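Local coordinates for MaoC domain protein dehydratase (Chloroflexus aurantiacus, PDB 4E3E) that catalyses the reversible dehydration of (2R,3S)-beta-methylmalyl-CoA to mesaconyl-CoA in the glyoxylate assimilation cycle, at residues 12-17 and 109-114; 38-43 and 254-259; 123-128 and 144-149; 207-212 and 261-266. One frame throughout, in Å; residues are numbered along the deposited sequence.

Contact 1. Residues 12-17 and 109-114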
loop_
_atom_site.group_PDB
_atom_site.type_symbol
_atom_site.label_atom_id
_atom_site.label_comp_id
_atom_site.label_asym_id
_atom_site.label_seq_id
_atom_site.Cartn_x
_atom_site.Cartn_y
_atom_site.Cartn_z
ATOM N N GLU A 12 31.659 3.787 -20.020
ATOM C CA GLU A 12 32.646 4.751 -20.526
ATOM C C GLU A 12 32.334 6.198 -20.122
ATOM O O GLU A 12 33.182 7.087 -20.245
ATOM C CB GLU A 12 32.821 4.624 -22.053
ATOM C CG GLU A 12 31.592 4.965 -22.893
ATOM C CD GLU A 12 30.735 3.753 -23.238
ATOM O OE1 GLU A 12 30.306 3.023 -22.313
ATOM O OE2 GLU A 12 30.476 3.542 -24.444
ATOM N N ASP A 13 31.117 6.416 -19.631
ATOM C CA ASP A 13 30.676 7.741 -19.216
ATOM C C ASP A 13 31.210 8.152 -17.850
ATOM O O ASP A 13 31.231 9.340 -17.530
ATOM C CB ASP A 13 29.148 7.834 -19.234
ATOM C CG ASP A 13 28.566 7.602 -20.616
ATOM O OD1 ASP A 13 29.217 7.972 -21.622
ATOM O OD2 ASP A 13 27.455 7.048 -20.701
ATOM N N PHE A 14 31.639 7.175 -17.053
ATOM C CA PHE A 14 32.103 7.442 -15.697
ATOM C C PHE A 14 33.530 7.974 -15.653
ATOM O O PHE A 14 34.381 7.565 -16.441
ATOM C CB PHE A 14 31.976 6.191 -14.823
ATOM C CG PHE A 14 30.554 5.802 -14.518
ATOM C CD1 PHE A 14 29.773 6.571 -13.642
ATOM C CD2 PHE A 14 29.991 4.661 -15.094
ATOM C CE1 PHE A 14 28.456 6.210 -13.360
ATOM C CE2 PHE A 14 28.681 4.296 -14.814
ATOM C CZ PHE A 14 27.912 5.066 -13.945
ATOM N N ARG A 15 33.776 8.900 -14.732
ATOM C CA ARG A 15 35.113 9.430 -14.511
ATOM C C ARG A 15 35.530 9.232 -13.062
ATOM O O ARG A 15 34.781 9.582 -12.143
ATOM C CB ARG A 15 35.186 10.914 -14.878
ATOM C CG ARG A 15 35.056 11.205 -16.365
ATOM C CD ARG A 15 36.182 10.567 -17.166
ATOM N NE ARG A 15 36.037 10.804 -18.600
ATOM C CZ ARG A 15 35.273 10.081 -19.418
ATOM N NH1 ARG A 15 34.567 9.056 -18.956
ATOM N NH2 ARG A 15 35.217 10.388 -20.708
ATOM N N LEU A 16 36.722 8.669 -12.863
ATOM C CA LEU A 16 37.269 8.500 -11.525
ATOM C C LEU A 16 37.234 9.825 -10.770
ATOM O O LEU A 16 37.686 10.846 -11.274
ATOM C CB LEU A 16 38.709 7.972 -11.573
ATOM C CG LEU A 16 39.324 7.716 -10.190
ATOM C CD1 LEU A 16 38.588 6.576 -9.491
ATOM C CD2 LEU A 16 40.816 7.433 -10.279
ATOM N N GLY A 17 36.687 9.797 -9.566
ATOM C CA GLY A 17 36.617 10.992 -8.738
ATOM C C GLY A 17 35.412 11.894 -8.974
ATOM O O GLY A 17 35.237 12.880 -8.253
ATOM N N SER A 109 26.713 10.389 -4.954
ATOM C CA SER A 109 27.648 9.287 -5.172
ATOM C C SER A 109 28.955 9.795 -5.775
ATOM O O SER A 109 28.953 10.689 -6.633
ATOM C CB SER A 109 27.053 8.222 -6.105
ATOM O OG SER A 109 25.950 7.586 -5.490
ATOM N N LYS A 110 30.064 9.213 -5.327
ATOM C CA LYS A 110 31.370 9.499 -5.894
ATOM C C LYS A 110 31.953 8.240 -6.535
ATOM O O LYS A 110 31.900 7.171 -5.948
ATOM C CB LYS A 110 32.309 9.995 -4.809
ATOM C CG LYS A 110 33.664 10.433 -5.331
ATOM C CD LYS A 110 34.506 10.910 -4.162
ATOM C CE LYS A 110 35.341 12.071 -4.571
ATOM N NZ LYS A 110 36.787 11.718 -4.636
ATOM N N VAL A 111 32.506 8.371 -7.737
ATOM C CA VAL A 111 33.186 7.254 -8.379
ATOM C C VAL A 111 34.580 7.102 -7.764
ATOM O O VAL A 111 35.401 8.032 -7.812
ATOM C CB VAL A 111 33.280 7.434 -9.906
ATOM C CG1 VAL A 111 33.998 6.251 -10.543
ATOM C CG2 VAL A 111 31.893 7.603 -10.503
ATOM N N ILE A 112 34.827 5.935 -7.170
ATOM C CA ILE A 112 36.088 5.659 -6.482
ATOM C C ILE A 112 36.832 4.494 -7.121
ATOM O O ILE A 112 37.896 4.101 -6.652
ATOM C CB ILE A 112 35.879 5.370 -4.974
ATOM C CG1 ILE A 112 35.011 4.110 -4.760
ATOM C CG2 ILE A 112 35.322 6.602 -4.266
ATOM C CD1 ILE A 112 35.040 3.563 -3.340
ATOM N N GLY A 113 36.264 3.935 -8.186
ATOM C CA GLY A 113 36.902 2.827 -8.877
ATOM C C GLY A 113 36.294 2.532 -10.229
ATOM O O GLY A 113 35.086 2.686 -10.417
ATOM N N LEU A 114 37.148 2.117 -11.165
ATOM C CA LEU A 114 36.739 1.679 -12.494
ATOM C C LEU A 114 37.618 0.526 -12.960
ATOM O O LEU A 114 38.838 0.553 -12.766
ATOM C CB LEU A 114 36.854 2.825 -13.510
ATOM C CG LEU A 114 35.939 4.051 -13.426
ATOM C CD1 LEU A 114 36.367 5.122 -14.429
ATOM C CD2 LEU A 114 34.487 3.642 -13.639
#
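In the hot-dog fold of this dehydratase the loop leading into strand 19-27 closes over strand 104-116, where Phe14, Leu16 and Gly17 meet Val111, Leu114 and the backbone of a classic beta bulge at Ile112 and Gly113. One backbone hydrogen bond ties the two segments together, from Gly17 N to Val111 O at 2.8 Å, with an N-H...O angle of 147°. Gly17 has a positive phi of 86° and a conformation in which a CB would jam against the carbonyl of Leu16, which suits glycine to this turn. Val111 presents its branch point to the loop: CB lies 3.4 Å from Arg15 O, while CG2 meets Phe14 CD1 at 3.9 Å, the two side chains crossing at about a right angle. Leu114 works with both methyls, CD2 reaching Phe14 CB at 3.8 Å and CD1 lying 3.7 Å from Phe14 O. With CG anti to the backbone N (chi1 -178°), Leu16 swings back toward the strand although its CB points away, and CD1 comes to rest 3.6 Å from Ile112 C, upon the bulge. Arg15 steadies the loop from its outer side: NH1 donates to Glu12 O and Phe14 O, both lying in the guanidinium plane, so one nitrogen braces two carbonyls. Phe14, a large apolar group suited to a buried place, also packs on Val125 of strand 122-132 and Ile80 of helix 65-80, and Val111 and Leu114 share Val125, whereas Ile112 turns to Tyr126 of the same neighbouring strand.

Contact 2. Residues 38-43 and 254-259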
loop_
_atom_site.group_PDB
_atom_site.type_symbol
_atom_site.label_atom_id
_atom_site.label_comp_id
_atom_site.label_asym_id
_atom_site.label_seq_id
_atom_site.Cartn_x
_atom_site.Cartn_y
_atom_site.Cartn_z
ATOM N N SER A 38 3.621 -3.376 5.504
ATOM C CA SER A 38 2.628 -4.157 4.766
ATOM C C SER A 38 3.283 -4.993 3.675
ATOM O O SER A 38 2.681 -5.923 3.123
ATOM C CB SER A 38 1.568 -3.220 4.152
ATOM O OG SER A 38 2.057 -2.509 3.000
ATOM N N LEU A 39 4.515 -4.641 3.342
ATOM C CA LEU A 39 5.215 -5.314 2.262
ATOM C C LEU A 39 6.151 -6.405 2.805
ATOM O O LEU A 39 6.380 -7.419 2.131
ATOM C CB LEU A 39 5.971 -4.287 1.411
ATOM C CG LEU A 39 5.101 -3.386 0.523
ATOM C CD1 LEU A 39 5.948 -2.169 0.137
ATOM C CD2 LEU A 39 4.658 -4.181 -0.711
ATOM N N TYR A 40 6.678 -6.214 4.025
ATOM C CA TYR A 40 7.597 -7.230 4.568
ATOM C C TYR A 40 7.127 -7.911 5.850
ATOM O O TYR A 40 7.629 -8.977 6.198
ATOM C CB TYR A 40 9.024 -6.680 4.717
ATOM C CG TYR A 40 9.551 -6.094 3.424
ATOM C CD1 TYR A 40 10.047 -6.923 2.415
ATOM C CD2 TYR A 40 9.510 -4.718 3.190
ATOM C CE1 TYR A 40 10.520 -6.400 1.225
ATOM C CE2 TYR A 40 9.973 -4.181 1.990
ATOM C CZ TYR A 40 10.482 -5.028 1.015
ATOM O OH TYR A 40 10.939 -4.515 -0.180
ATOM N N GLY A 41 6.171 -7.304 6.551
ATOM C CA GLY A 41 5.659 -7.881 7.791
ATOM C C GLY A 41 6.651 -7.841 8.947
ATOM O O GLY A 41 6.566 -8.659 9.852
ATOM N N SER A 42 7.585 -6.888 8.943
ATOM C CA SER A 42 8.596 -6.875 9.986
ATOM C C SER A 42 7.949 -6.653 11.364
ATOM O O SER A 42 7.131 -5.745 11.543
ATOM C CB SER A 42 9.677 -5.830 9.713
ATOM O OG SER A 42 10.349 -5.485 10.914
ATOM N N ARG A 43 8.306 -7.501 12.323
ATOM C CA ARG A 43 7.733 -7.397 13.672
ATOM C C ARG A 43 8.673 -6.805 14.720
ATOM O O ARG A 43 8.332 -6.795 15.898
ATOM C CB ARG A 43 7.210 -8.752 14.149
ATOM C CG ARG A 43 5.929 -9.188 13.457
ATOM C CD ARG A 43 5.328 -10.366 14.196
ATOM N NE ARG A 43 6.014 -11.596 13.815
ATOM C CZ ARG A 43 6.225 -12.626 14.630
ATOM N NH1 ARG A 43 5.809 -12.575 15.890
ATOM N NH2 ARG A 43 6.861 -13.702 14.181
ATOM N N ILE A 254 16.634 -8.774 0.678
ATOM C CA ILE A 254 17.274 -8.398 1.939
ATOM C C ILE A 254 16.199 -8.089 2.988
ATOM O O ILE A 254 16.272 -8.541 4.149
ATOM C CB ILE A 254 18.246 -7.207 1.768
ATOM C CG1 ILE A 254 19.452 -7.602 0.900
ATOM C CG2 ILE A 254 18.732 -6.707 3.122
ATOM C CD1 ILE A 254 20.292 -6.439 0.400
ATOM N N SER A 255 15.197 -7.323 2.577
ATOM C CA SER A 255 14.165 -6.890 3.508
ATOM C C SER A 255 13.252 -8.034 3.978
ATOM O O SER A 255 12.842 -8.076 5.148
ATOM C CB SER A 255 13.380 -5.727 2.905
ATOM O OG SER A 255 14.049 -4.501 3.195
ATOM N N LEU A 256 12.955 -8.970 3.084
ATOM C CA LEU A 256 12.241 -10.158 3.478
ATOM C C LEU A 256 13.050 -11.015 4.476
ATOM O O LEU A 256 12.511 -11.461 5.499
ATOM C CB LEU A 256 11.877 -11.009 2.231
ATOM C CG LEU A 256 10.743 -10.463 1.323
ATOM C CD1 LEU A 256 10.686 -11.220 0.003
ATOM C CD2 LEU A 256 9.375 -10.529 2.007
ATOM N N ALA A 257 14.331 -11.250 4.166
ATOM C CA ALA A 257 15.207 -12.043 5.030
ATOM C C ALA A 257 15.269 -11.443 6.424
ATOM O O ALA A 257 15.177 -12.166 7.431
ATOM C CB ALA A 257 16.605 -12.168 4.428
ATOM N N ARG A 258 15.414 -10.120 6.494
ATOM C CA ARG A 258 15.456 -9.451 7.780
ATOM C C ARG A 258 14.139 -9.677 8.535
ATOM O O ARG A 258 14.150 -10.006 9.737
ATOM C CB ARG A 258 15.767 -7.961 7.591
ATOM C CG ARG A 258 15.550 -7.062 8.817
ATOM C CD ARG A 258 16.467 -7.310 10.019
ATOM N NE ARG A 258 16.267 -6.214 10.987
ATOM C CZ ARG A 258 16.614 -6.236 12.270
ATOM N NH1 ARG A 258 17.223 -7.305 12.808
ATOM N NH2 ARG A 258 16.360 -5.168 13.022
ATOM N N SER A 259 13.011 -9.515 7.834
ATOM C CA SER A 259 11.714 -9.741 8.449
ATOM C C SER A 259 11.602 -11.175 8.987
ATOM O O SER A 259 11.263 -11.372 10.147
ATOM C CB SER A 259 10.591 -9.447 7.465
ATOM O OG SER A 259 9.359 -9.622 8.128
HETATM O O HOH W 1 9.071 -10.109 11.149
#
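Tyr40 has CG beside its backbone N (chi1 -54°), which lays one ring face over Ser255, while Ser259, with OG anti to the backbone N (chi1 -177°), reaches across to the end of helix 30-40. Ser255 CB sits over the centre of the Tyr40 ring, 3.4 Å from the centroid and nearly along the ring normal, a CH-pi contact in which the short serine side chain presents its CB to the ring. At the edge of the ring lies Leu256 CG, and its CD2 methyl meets Tyr40 CD1 at 3.7 Å. Ser259 OG donates to Tyr40 O at 2.7 Å, standing 45° above the carbonyl plane and not on a lone pair. Gly41 follows with a positive phi, which glycine accepts easily, and the chain turns away from the helix. A water then links the two backbones, accepting from Arg43 N at 3.0 Å and donating to Ser259 O at 2.7 Å. The polar ends of the packed pair are engaged as well: Tyr40 OH bonds His252 and Tyr225, and Ser255 OG bonds Tyr36 and His70. Ser42 O is held by Gln226 of the second subunit. Here one helix end is fastened to the flank of helix 250-265, beside Asp64 of the substrate-binding site (by similarity), inside a HotDog-clan protein whose long antiparallel sheet is consistent with a double hot-dog fold.

Contact 3. Residues 123-128 and 144-149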
loop_
_atom_site.group_PDB
_atom_site.type_symbol
_atom_site.label_atom_id
_atom_site.label_comp_id
_atom_site.label_asym_id
_atom_site.label_seq_id
_atom_site.Cartn_x
_atom_site.Cartn_y
_atom_site.Cartn_z
ATOM N N GLY A 123 31.982 -3.050 -17.816
ATOM C CA GLY A 123 32.978 -2.613 -16.851
ATOM C C GLY A 123 32.396 -2.493 -15.453
ATOM O O GLY A 123 31.178 -2.367 -15.273
ATOM N N VAL A 124 33.278 -2.522 -14.464
ATOM C CA VAL A 124 32.897 -2.422 -13.064
ATOM C C VAL A 124 33.149 -1.004 -12.567
ATOM O O VAL A 124 34.250 -0.470 -12.723
ATOM C CB VAL A 124 33.722 -3.407 -12.206
ATOM C CG1 VAL A 124 33.387 -3.265 -10.721
ATOM C CG2 VAL A 124 33.524 -4.836 -12.699
ATOM N N VAL A 125 32.134 -0.403 -11.956
ATOM C CA VAL A 125 32.283 0.929 -11.354
ATOM C C VAL A 125 32.017 0.827 -9.857
ATOM O O VAL A 125 31.048 0.192 -9.431
ATOM C CB VAL A 125 31.401 1.987 -12.074
ATOM C CG1 VAL A 125 30.006 1.461 -12.329
ATOM C CG2 VAL A 125 31.342 3.333 -11.332
ATOM N N TYR A 126 32.920 1.407 -9.071
ATOM C CA TYR A 126 32.811 1.435 -7.616
ATOM C C TYR A 126 32.363 2.822 -7.269
ATOM O O TYR A 126 32.962 3.799 -7.742
ATOM C CB TYR A 126 34.171 1.177 -6.948
ATOM C CG TYR A 126 34.721 -0.200 -7.218
ATOM C CD1 TYR A 126 35.295 -0.512 -8.449
ATOM C CD2 TYR A 126 34.671 -1.193 -6.245
ATOM C CE1 TYR A 126 35.800 -1.778 -8.706
ATOM C CE2 TYR A 126 35.180 -2.468 -6.491
ATOM C CZ TYR A 126 35.737 -2.750 -7.724
ATOM O OH TYR A 126 36.234 -4.001 -7.986
ATOM N N VAL A 127 31.310 2.910 -6.450
ATOM C CA VAL A 127 30.804 4.200 -5.966
ATOM C C VAL A 127 30.734 4.266 -4.442
ATOM O O VAL A 127 30.463 3.263 -3.779
ATOM C CB VAL A 127 29.415 4.555 -6.564
ATOM C CG1 VAL A 127 29.502 4.714 -8.082
ATOM C CG2 VAL A 127 28.351 3.531 -6.167
ATOM N N HIS A 128 30.999 5.449 -3.894
ATOM C CA HIS A 128 30.737 5.726 -2.499
ATOM C C HIS A 128 29.491 6.569 -2.481
ATOM O O HIS A 128 29.517 7.715 -2.934
ATOM C CB HIS A 128 31.926 6.467 -1.883
ATOM C CG HIS A 128 31.769 6.786 -0.405
ATOM N ND1 HIS A 128 32.207 7.940 0.133
ATOM C CD2 HIS A 128 31.215 6.056 0.639
ATOM C CE1 HIS A 128 31.950 7.952 1.455
ATOM N NE2 HIS A 128 31.349 6.796 1.767
ATOM N N ARG A 144 29.303 0.470 -3.115
ATOM C CA ARG A 144 28.804 -0.651 -3.880
ATOM C C ARG A 144 29.508 -0.643 -5.217
ATOM O O ARG A 144 30.041 0.395 -5.644
ATOM C CB ARG A 144 27.263 -0.627 -4.015
ATOM C CG ARG A 144 26.666 0.289 -5.084
ATOM C CD ARG A 144 25.168 0.047 -5.173
ATOM N NE ARG A 144 24.419 1.031 -5.960
ATOM C CZ ARG A 144 23.759 0.754 -7.086
ATOM N NH1 ARG A 144 23.761 -0.486 -7.602
ATOM N NH2 ARG A 144 23.083 1.721 -7.703
ATOM N N TRP A 145 29.540 -1.800 -5.864
ATOM C CA TRP A 145 30.091 -1.875 -7.204
ATOM C C TRP A 145 29.179 -2.645 -8.094
ATOM O O TRP A 145 28.517 -3.584 -7.653
ATOM C CB TRP A 145 31.551 -2.354 -7.231
ATOM C CG TRP A 145 31.846 -3.684 -6.574
ATOM C CD1 TRP A 145 32.143 -4.885 -7.205
ATOM C CD2 TRP A 145 31.934 -3.980 -5.132
ATOM N NE1 TRP A 145 32.384 -5.881 -6.289
ATOM C CE2 TRP A 145 32.277 -5.410 -5.029
ATOM C CE3 TRP A 145 31.765 -3.237 -3.961
ATOM C CZ2 TRP A 145 32.425 -6.046 -3.802
ATOM C CZ3 TRP A 145 31.919 -3.889 -2.727
ATOM C CH2 TRP A 145 32.240 -5.260 -2.652
ATOM N N VAL A 146 29.101 -2.199 -9.344
ATOM C CA VAL A 146 28.117 -2.673 -10.317
ATOM C C VAL A 146 28.798 -2.959 -11.649
ATOM O O VAL A 146 29.752 -2.277 -12.031
ATOM C CB VAL A 146 26.974 -1.646 -10.554
ATOM C CG1 VAL A 146 26.051 -1.579 -9.357
ATOM C CG2 VAL A 146 27.519 -0.252 -10.799
HETATM N N MSE A 147 28.299 -3.962 -12.354
HETATM C CA MSE A 147 28.784 -4.256 -13.691
HETATM C C MSE A 147 27.883 -3.504 -14.624
HETATM O O MSE A 147 26.675 -3.752 -14.655
HETATM C CB MSE A 147 28.670 -5.747 -13.930
HETATM C CG MSE A 147 29.280 -6.009 -15.301
HETATM SE SE MSE A 147 29.209 -7.940 -15.583
HETATM C CE MSE A 147 30.869 -8.446 -14.636
ATOM N N VAL A 148 28.458 -2.567 -15.376
ATOM C CA VAL A 148 27.680 -1.686 -16.255
ATOM C C VAL A 148 28.022 -1.903 -17.727
ATOM O O VAL A 148 29.196 -2.075 -18.088
ATOM C CB VAL A 148 27.885 -0.195 -15.894
ATOM C CG1 VAL A 148 26.967 0.709 -16.716
ATOM C CG2 VAL A 148 27.646 0.022 -14.411
ATOM N N ARG A 149 26.990 -1.885 -18.568
ATOM C CA ARG A 149 27.161 -1.967 -20.010
ATOM C C ARG A 149 27.967 -0.798 -20.557
ATOM O O ARG A 149 27.832 0.345 -20.106
ATOM C CB ARG A 149 25.807 -1.948 -20.714
ATOM C CG ARG A 149 24.960 -3.185 -20.536
ATOM C CD ARG A 149 23.693 -3.055 -21.364
ATOM N NE ARG A 149 22.728 -4.089 -21.011
ATOM C CZ ARG A 149 21.761 -3.947 -20.108
ATOM N NH1 ARG A 149 21.593 -2.802 -19.452
ATOM N NH2 ARG A 149 20.947 -4.957 -19.862
#
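Val125, Val146 and Val148 form the tight side of this antiparallel hairpin, strands 122-132 and 138-149, whereas Trp145 and Met147, the latter present as selenomethionine, are partly exposed on the other face. Val125 CG1 wedges between two methyls, 3.4 Å from Val146 CG2 and 3.5 Å from Val148 CG2, both closer than usual van der Waals contact. Its chi1 of 45° places CG1 between the backbone N and the carbonyl carbon, turned toward the partner strand. Beta-branched valines suit this buried face, and Val127 CG2 extends it by lying alongside Arg144 CG at 3.8 Å. On the face of Met147, Tyr126 and Trp145 form a non-hydrogen-bonded pair. Trp145 CB lies over one face of the Tyr126 ring, 3.8 Å from its centroid, in a CH-pi contact; the tyrosine and the five-membered ring are nearly parallel (21°) but slid apart and barely overlap. Six backbone hydrogen bonds join the strands, the shortest from Val148 N to Gly123 O at 2.7 Å. The extended Arg144 carries its guanidinium to Asn87, Thr76 and Ser81. This buried group is thus met by neutral oxygens, among them that of Asn87, which by similarity belongs to the substrate-binding site.

Contact 4. Residues 207-212 and 261-266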
loop_
_atom_site.group_PDB
_atom_site.type_symbol
_atom_site.label_atom_id
_atom_site.label_comp_id
_atom_site.label_asym_id
_atom_site.label_seq_id
_atom_site.Cartn_x
_atom_site.Cartn_y
_atom_site.Cartn_z
ATOM N N HIS A 207 15.133 -19.883 10.341
ATOM C CA HIS A 207 14.006 -18.968 10.595
ATOM C C HIS A 207 12.649 -19.542 10.263
ATOM O O HIS A 207 11.619 -18.915 10.556
ATOM C CB HIS A 207 14.233 -17.609 9.935
ATOM C CG HIS A 207 15.491 -16.936 10.397
ATOM N ND1 HIS A 207 15.736 -16.683 11.705
ATOM C CD2 HIS A 207 16.611 -16.504 9.695
ATOM C CE1 HIS A 207 16.946 -16.107 11.831
ATOM N NE2 HIS A 207 17.480 -15.990 10.603
ATOM N N VAL A 208 12.652 -20.745 9.673
ATOM C CA VAL A 208 11.457 -21.578 9.481
ATOM C C VAL A 208 10.489 -21.069 8.396
ATOM O O VAL A 208 10.238 -21.774 7.406
ATOM C CB VAL A 208 10.699 -21.860 10.820
ATOM C CG1 VAL A 208 9.471 -22.722 10.578
ATOM C CG2 VAL A 208 11.616 -22.543 11.844
ATOM N N ASP A 209 9.946 -19.864 8.570
ATOM C CA ASP A 209 8.886 -19.380 7.676
ATOM C C ASP A 209 9.348 -19.173 6.225
ATOM O O ASP A 209 10.483 -18.762 5.964
ATOM C CB ASP A 209 8.278 -18.071 8.206
ATOM C CG ASP A 209 7.696 -18.211 9.608
ATOM O OD1 ASP A 209 8.469 -18.277 10.597
ATOM O OD2 ASP A 209 6.455 -18.231 9.727
ATOM N N GLY A 210 8.448 -19.441 5.287
ATOM C CA GLY A 210 8.664 -19.105 3.882
ATOM C C GLY A 210 7.575 -18.173 3.375
ATOM O O GLY A 210 6.408 -18.332 3.740
ATOM N N VAL A 211 7.950 -17.203 2.535
ATOM C CA VAL A 211 6.981 -16.246 1.979
ATOM C C VAL A 211 7.117 -16.124 0.468
ATOM O O VAL A 211 8.235 -16.002 -0.069
ATOM C CB VAL A 211 7.047 -14.846 2.648
ATOM C CG1 VAL A 211 6.686 -14.952 4.124
ATOM C CG2 VAL A 211 8.411 -14.171 2.455
ATOM N N THR A 212 5.976 -16.164 -0.216
ATOM C CA THR A 212 5.964 -16.134 -1.679
ATOM C C THR A 212 5.870 -14.695 -2.194
ATOM O O THR A 212 5.057 -13.908 -1.708
ATOM C CB THR A 212 4.818 -16.996 -2.221
ATOM O OG1 THR A 212 4.942 -18.302 -1.661
ATOM C CG2 THR A 212 4.848 -17.100 -3.748
ATOM N N SER A 261 13.977 -13.175 9.787
ATOM C CA SER A 261 14.943 -13.341 10.875
ATOM C C SER A 261 14.363 -13.013 12.266
ATOM O O SER A 261 14.928 -13.455 13.279
ATOM C CB SER A 261 16.220 -12.523 10.626
ATOM O OG SER A 261 16.070 -11.185 11.096
ATOM N N PHE A 262 13.252 -12.260 12.315
ATOM C CA PHE A 262 12.554 -11.993 13.596
ATOM C C PHE A 262 12.309 -13.289 14.373
ATOM O O PHE A 262 12.381 -13.305 15.602
ATOM C CB PHE A 262 11.214 -11.267 13.411
ATOM C CG PHE A 262 10.529 -10.899 14.738
ATOM C CD1 PHE A 262 10.867 -9.734 15.418
ATOM C CD2 PHE A 262 9.574 -11.741 15.304
ATOM C CE1 PHE A 262 10.265 -9.405 16.625
ATOM C CE2 PHE A 262 8.964 -11.428 16.512
ATOM C CZ PHE A 262 9.307 -10.253 17.176
ATOM N N ASN A 263 12.005 -14.368 13.652
ATOM C CA ASN A 263 11.881 -15.673 14.257
ATOM C C ASN A 263 13.280 -16.201 14.554
ATOM O O ASN A 263 13.864 -16.927 13.741
ATOM C CB ASN A 263 11.115 -16.650 13.335
ATOM C CG ASN A 263 10.765 -17.946 14.043
ATOM O OD1 ASN A 263 10.795 -18.011 15.272
ATOM N ND2 ASN A 263 10.432 -18.988 13.275
ATOM N N GLY A 264 13.836 -15.797 15.699
ATOM C CA GLY A 264 15.139 -16.302 16.139
ATOM C C GLY A 264 16.137 -15.208 16.459
ATOM O O GLY A 264 17.144 -15.459 17.147
ATOM N N LEU A 265 15.872 -14.003 15.950
ATOM C CA LEU A 265 16.707 -12.836 16.249
ATOM C C LEU A 265 15.869 -11.621 16.673
ATOM O O LEU A 265 16.214 -10.489 16.348
ATOM C CB LEU A 265 17.598 -12.497 15.041
ATOM C CG LEU A 265 18.776 -13.452 14.799
ATOM C CD1 LEU A 265 19.313 -13.326 13.385
ATOM C CD2 LEU A 265 19.882 -13.236 15.839
ATOM N N ALA A 266 14.781 -11.860 17.408
ATOM C CA ALA A 266 13.830 -10.804 17.777
ATOM C C ALA A 266 14.462 -9.611 18.512
ATOM O O ALA A 266 14.028 -8.475 18.324
ATOM C CB ALA A 266 12.681 -11.382 18.599
#
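His207 belongs to residues 204-212, an edge strand of the long antiparallel sheet within this chain, and packs on the kinked C-terminal end of helix 250-265, probably one of the helices wrapped by the sheet, as in hot-dog folds. From CB, 3.9 Å from Asn263 O, the chain runs with CG beside the backbone N (chi1 -58°), bringing one ring face onto Ser261. Ser261 CA stands over the ring centre, 3.5 Å from the centroid, in a CH-pi contact. ND1 donates to Asn263 O at 2.8 Å; the oxygen lies close to the ring plane, and the bond is fairly straight at 168°. CE1 touches Leu265 CD1 at 4.0 Å, and NE2 meets Ser261 CB and bonds Ser293 OG of strand 288-300, which fixes the ring's rotation. The inverse gamma turn centred on Asn263 offers the carbonyl. Asn263 suits the place because its amide serves two subunits: OD1 accepts from Asn6 N of the second subunit, while ND2 donates to His207 O and weakly to Asp209 OD1, whose carboxylate also pairs with Arg230 of that subunit. His207 O takes Asp209 N and Asn263 ND2 (3.0 Å) from opposite faces of its plane.

In the fold
Contacts 1 and 3 form one cluster, their centres 8 Å apart, and contacts 2 and 4 another, 9 Å apart; the two clusters lie on opposite sides of the chain's centre, with 27 to 39 Å between centres. Neighbouring strands 104-116 and 122-132 join the first pair, and helix 250-265 the second. Along the chain contact 1 closes before contact 3 opens, contact 4 opens after contact 3 has closed, and contact 2, which encloses contact 3, crosses both contact 1 and contact 4, so linking the two halves of the sequence. Contacts 1, 3 and 4 reach one antiparallel sheet. Contacts 2 and 4 alone touch the second subunit, consistent with the homodimer interface lying on their side.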